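PDB 3BEM: putative NAD(P)H nitroreductase ydfN from Bacillus subtilis, which probably uses bound FMN and NAD(P)H to reduce nitroaromatic or related compounds, and may contribute to the breakdown of aromatic compounds. Local coordinates for residues 47-61 and 142-154. The protein carries 3 engineered substitutions. Numbering follows the deposited sequence. Where two conformers were deposited one is given.
With FMN (flavin mononucleotide), chain E.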
# COMPACT_ATOMS: atom_id res chain seq x y z
N VAL B 47 5.34 10.05 4.86
CA VAL B 47 4.01 9.38 4.82
C VAL B 47 2.90 10.38 4.47
O VAL B 47 1.99 10.04 3.72
CB VAL B 47 3.75 8.67 6.17
CG1 VAL B 47 2.37 8.15 6.23
CG2 VAL B 47 4.80 7.54 6.33
N ALA B 48 3.01 11.63 4.94
CA ALA B 48 1.99 12.63 4.65
C ALA B 48 1.82 12.89 3.16
O ALA B 48 0.76 13.35 2.73
CB ALA B 48 2.29 13.92 5.38
N LEU B 49 2.88 12.64 2.41
CA LEU B 49 2.90 12.89 0.96
C LEU B 49 2.48 11.70 0.13
O LEU B 49 2.58 11.74 -1.11
CB LEU B 49 4.30 13.35 0.54
CG LEU B 49 4.83 14.56 1.30
CD1 LEU B 49 6.26 14.93 0.86
CD2 LEU B 49 3.86 15.76 1.16
N ALA B 50 2.03 10.64 0.78
CA ALA B 50 1.46 9.51 0.05
C ALA B 50 0.22 9.94 -0.68
O ALA B 50 -0.48 10.82 -0.23
CB ALA B 50 1.17 8.33 1.04
N PRO B 51 -0.09 9.26 -1.80
CA PRO B 51 -1.40 9.55 -2.41
C PRO B 51 -2.53 8.93 -1.57
O PRO B 51 -2.35 7.92 -0.90
CB PRO B 51 -1.32 8.86 -3.74
CG PRO B 51 -0.46 7.68 -3.43
CD PRO B 51 0.58 8.17 -2.50
N SER B 52 -3.70 9.58 -1.65
CA SER B 52 -4.91 9.01 -1.04
C SER B 52 -6.10 9.45 -1.90
O SER B 52 -6.08 10.51 -2.51
CB SER B 52 -5.12 9.46 0.41
OG SER B 52 -5.45 10.84 0.56
N ALA B 53 -7.12 8.59 -1.96
CA ALA B 53 -8.30 8.83 -2.80
C ALA B 53 -8.92 10.16 -2.40
O ALA B 53 -9.16 10.39 -1.24
CB ALA B 53 -9.30 7.73 -2.60
N PHE B 54 -9.12 11.05 -3.38
CA PHE B 54 -9.74 12.36 -3.18
C PHE B 54 -8.99 13.23 -2.18
O PHE B 54 -9.55 14.19 -1.63
CB PHE B 54 -11.22 12.19 -2.72
CG PHE B 54 -12.07 11.37 -3.66
CD1 PHE B 54 -12.70 11.96 -4.73
CD2 PHE B 54 -12.22 10.01 -3.46
CE1 PHE B 54 -13.47 11.19 -5.58
CE2 PHE B 54 -12.97 9.23 -4.32
CZ PHE B 54 -13.60 9.83 -5.38
N ASN B 55 -7.71 12.91 -1.92
CA ASN B 55 -6.90 13.58 -0.90
C ASN B 55 -7.56 13.57 0.47
O ASN B 55 -7.40 14.50 1.23
CB ASN B 55 -6.60 14.99 -1.34
CG ASN B 55 -5.54 15.66 -0.51
OD1 ASN B 55 -4.58 15.02 -0.07
ND2 ASN B 55 -5.71 17.00 -0.27
N LEU B 56 -8.37 12.54 0.75
CA LEU B 56 -9.05 12.44 2.03
C LEU B 56 -8.15 12.03 3.20
O LEU B 56 -8.53 12.19 4.35
CB LEU B 56 -10.25 11.50 1.93
CG LEU B 56 -11.42 12.04 1.11
CD1 LEU B 56 -12.38 10.93 0.95
CD2 LEU B 56 -12.07 13.24 1.83
N GLN B 57 -6.93 11.50 2.90
CA GLN B 57 -5.95 11.26 3.96
C GLN B 57 -6.58 10.38 5.10
O GLN B 57 -6.64 10.75 6.29
CB GLN B 57 -5.40 12.58 4.42
CG GLN B 57 -4.68 13.33 3.34
CD GLN B 57 -4.48 14.80 3.68
OE1 GLN B 57 -3.66 15.10 4.52
NE2 GLN B 57 -5.27 15.71 3.05
N HIS B 58 -7.01 9.20 4.69
CA HIS B 58 -7.76 8.23 5.47
C HIS B 58 -7.01 7.68 6.68
O HIS B 58 -7.64 7.18 7.61
CB HIS B 58 -8.17 7.03 4.61
CG HIS B 58 -8.85 7.38 3.33
ND1 HIS B 58 -8.19 8.05 2.31
CD2 HIS B 58 -10.09 7.13 2.88
CE1 HIS B 58 -9.02 8.19 1.29
NE2 HIS B 58 -10.19 7.65 1.61
N THR B 59 -5.69 7.73 6.64
CA THR B 59 -4.82 6.96 7.52
C THR B 59 -4.50 7.71 8.79
O THR B 59 -4.17 8.93 8.77
CB THR B 59 -3.50 6.53 6.80
OG1 THR B 59 -3.78 6.03 5.50
CG2 THR B 59 -2.74 5.42 7.57
N LYS B 60 -4.59 6.99 9.90
CA LYS B 60 -4.07 7.43 11.18
C LYS B 60 -3.10 6.39 11.71
O LYS B 60 -3.22 5.18 11.39
CB LYS B 60 -5.18 7.76 12.17
CG LYS B 60 -5.99 9.01 11.80
CD LYS B 60 -6.69 9.70 13.02
CE LYS B 60 -6.91 11.21 12.77
NZ LYS B 60 -7.02 12.00 14.02
N TYR B 61 -2.13 6.84 12.48
CA TYR B 61 -1.21 5.93 13.18
C TYR B 61 -1.28 6.11 14.69
O TYR B 61 -1.23 7.26 15.19
CB TYR B 61 0.23 6.13 12.72
CG TYR B 61 0.50 5.80 11.26
CD1 TYR B 61 0.20 6.71 10.26
CD2 TYR B 61 1.12 4.62 10.91
CE1 TYR B 61 0.42 6.42 8.93
CE2 TYR B 61 1.38 4.31 9.61
CZ TYR B 61 1.02 5.22 8.61
OH TYR B 61 1.29 4.85 7.33
N GLU B 142 -12.04 1.30 1.27
CA GLU B 142 -11.25 2.52 1.11
C GLU B 142 -10.34 2.75 2.30
O GLU B 142 -9.18 3.15 2.13
CB GLU B 142 -12.19 3.72 0.89
CG GLU B 142 -12.61 3.83 -0.55
CD GLU B 142 -11.44 4.26 -1.46
OE1 GLU B 142 -11.08 5.45 -1.48
OE2 GLU B 142 -10.88 3.39 -2.14
N ALA B 143 -10.83 2.43 3.48
CA ALA B 143 -10.03 2.48 4.71
C ALA B 143 -8.81 1.56 4.57
O ALA B 143 -7.69 1.97 4.87
CB ALA B 143 -10.86 2.05 5.89
N ILE B 144 -9.03 0.32 4.14
CA ILE B 144 -7.97 -0.66 3.98
C ILE B 144 -7.01 -0.26 2.88
O ILE B 144 -5.79 -0.26 3.07
CB ILE B 144 -8.56 -2.05 3.74
CG1 ILE B 144 -9.35 -2.52 4.96
CG2 ILE B 144 -7.45 -3.06 3.38
CD1 ILE B 144 -10.16 -3.82 4.70
N ARG B 145 -7.55 0.16 1.74
CA ARG B 145 -6.73 0.48 0.56
C ARG B 145 -5.81 1.67 0.82
O ARG B 145 -4.61 1.61 0.59
CB ARG B 145 -7.62 0.69 -0.64
CG ARG B 145 -6.93 1.23 -1.87
CD ARG B 145 -7.76 0.92 -3.18
NE ARG B 145 -9.17 1.20 -2.95
CZ ARG B 145 -10.15 0.32 -3.09
NH1 ARG B 145 -9.95 -0.88 -3.63
NH2 ARG B 145 -11.37 0.68 -2.75
N ASN B 146 -6.38 2.75 1.28
CA ASN B 146 -5.61 3.96 1.46
C ASN B 146 -4.60 3.81 2.61
O ASN B 146 -3.43 4.27 2.52
CB ASN B 146 -6.50 5.16 1.62
CG ASN B 146 -7.18 5.54 0.34
OD1 ASN B 146 -6.55 6.12 -0.54
ND2 ASN B 146 -8.45 5.13 0.19
N ALA B 147 -5.00 3.14 3.72
CA ALA B 147 -4.07 2.93 4.84
C ALA B 147 -2.91 2.02 4.41
O ALA B 147 -1.79 2.13 4.88
CB ALA B 147 -4.74 2.35 6.10
N SER B 148 -3.16 1.09 3.49
CA SER B 148 -2.11 0.17 3.06
C SER B 148 -1.09 0.84 2.14
O SER B 148 0.10 0.57 2.24
CB SER B 148 -2.75 -1.11 2.43
OG SER B 148 -3.51 -1.86 3.37
N LEU B 149 -1.55 1.70 1.24
CA LEU B 149 -0.65 2.57 0.47
C LEU B 149 0.26 3.34 1.47
O LEU B 149 1.47 3.45 1.26
CB LEU B 149 -1.44 3.56 -0.34
CG LEU B 149 -2.21 3.01 -1.55
CD1 LEU B 149 -3.14 4.13 -2.05
CD2 LEU B 149 -1.30 2.55 -2.71
N SER B 150 -0.35 3.94 2.49
CA SER B 150 0.36 4.74 3.48
C SER B 150 1.39 3.87 4.20
O SER B 150 2.55 4.27 4.39
CB SER B 150 -0.66 5.31 4.48
OG SER B 150 -0.03 6.18 5.38
N ALA B 151 0.98 2.66 4.57
CA ALA B 151 1.85 1.75 5.32
C ALA B 151 3.10 1.40 4.52
O ALA B 151 4.18 1.25 5.07
CB ALA B 151 1.07 0.51 5.70
N MSE B 152 2.96 1.17 3.21
CA MSE B 152 4.11 0.85 2.39
C MSE B 152 5.09 2.02 2.36
O MSE B 152 6.31 1.84 2.44
CB MSE B 152 3.68 0.46 0.99
CG MSE B 152 4.78 0.03 0.08
SE MSE B 152 5.44 -1.79 0.45
CE MSE B 152 7.06 -1.41 1.44
N MSE B 153 4.54 3.23 2.24
CA MSE B 153 5.35 4.43 2.32
C MSE B 153 6.06 4.53 3.67
O MSE B 153 7.25 4.87 3.74
CB MSE B 153 4.51 5.69 2.03
CG MSE B 153 5.29 6.96 2.18
SE MSE B 153 6.45 7.25 0.73
CE MSE B 153 5.13 8.05 -0.60
N PHE B 154 5.35 4.21 4.75
CA PHE B 154 6.01 4.20 6.08
C PHE B 154 7.22 3.26 6.11
O PHE B 154 8.30 3.62 6.57
CB PHE B 154 5.05 3.84 7.22
CG PHE B 154 5.74 3.84 8.57
CD1 PHE B 154 6.04 5.04 9.22
CD2 PHE B 154 6.29 2.67 9.08
CE1 PHE B 154 6.77 5.04 10.38
CE2 PHE B 154 7.03 2.68 10.24
CZ PHE B 154 7.26 3.87 10.89
N1 FMN E . -7.08 10.53 -9.30
C2 FMN E . -7.91 10.67 -10.39
O2 FMN E . -7.71 11.60 -11.19
N3 FMN E . -8.97 9.79 -10.59
C4 FMN E . -9.23 8.76 -9.70
O4 FMN E . -10.07 7.91 -10.04
C4A FMN E . -8.38 8.64 -8.57
N5 FMN E . -8.58 7.63 -7.62
C5A FMN E . -7.67 7.47 -6.58
C6 FMN E . -7.82 6.41 -5.67
C7 FMN E . -6.96 6.23 -4.57
C7M FMN E . -6.76 4.82 -4.02
C8 FMN E . -5.90 7.12 -4.41
C8M FMN E . -4.66 6.64 -3.73
C9 FMN E . -5.74 8.18 -5.32
C9A FMN E . -6.60 8.39 -6.41
N10 FMN E . -6.43 9.43 -7.31
C10 FMN E . -7.29 9.52 -8.39
C1' FMN E . -5.40 10.53 -7.04
C2' FMN E . -5.68 11.36 -5.76
O2' FMN E . -6.67 12.36 -6.00
C3' FMN E . -4.36 12.01 -5.29
O3' FMN E . -3.49 10.95 -4.86
C4' FMN E . -4.52 13.14 -4.25
O4' FMN E . -5.33 14.21 -4.71
C5' FMN E . -3.19 13.83 -3.85
O5' FMN E . -2.37 14.23 -4.95
P FMN E . -0.80 13.86 -4.85
O1P FMN E . -0.09 14.29 -6.04
O2P FMN E . -0.21 14.62 -3.77
O3P FMN E . -0.83 12.40 -4.72
O HOH W 1 -0.30 8.55 4.34
O HOH W 2 -3.19 6.88 1.60
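Asn-146 lays its amide flat over one face of the His-58 ring, the two planes only 1° apart and ND2 3.3 Å from His-58 CE1. An asparagine suits this place because its small planar group can stack and bond at once: OD1 accepts a nearly straight hydrogen bond from the backbone N of Ala-53 (2.9 Å, 165° at the hydrogen), which comes from above the carbonyl plane, while ND2, brought back along the helix by a chi1 of -72° that sets CG anti to the carbonyl carbon, donates to the backbone O of Glu-142, one turn earlier. Gripped at both ends, the amide can hardly rotate. The bond to OD1 fixes the backbone of Ala-53 beside the dimethylbenzene ring of the flavin, its N 3.1 Å from FMN C8; its small CB passes close to Glu-142 OE1. Leu-149 sets its apolar CD1 against the C8M methyl of the same ring.

Farther along the helix, Ser-150 OG and Tyr-61 OH share a hydrogen bond of 2.7 Å, OG lying near the ring plane at its edge; a short hydroxyl suits a site this close to the strand. A water ties the same OG to Val-47 O, and a second bridges Pro-51 O and Asn-146 O. Val-47, branched at CB, sets CG1 against Ser-150 OG and CG2 against Phe-154, while CG of selenomethionine Met-153 packs near Val-47 CA.

In the second shell, Arg-145 grips Glu-142 OE2 side-on with NE and NH2, and Tyr-131 OH of helix 117-134 hydrogen-bonds His-58 NE2. Segment 142-154 of helix 136-161 crosses strand segment 59-61 at -57°, beside strand 88-95; through Tyr-61 the sheet continues into the second subunit, whose Arg-23, Arg-205 and Arg-208 help complete this interfacial flavin site, as expected of a nitroreductase dimer.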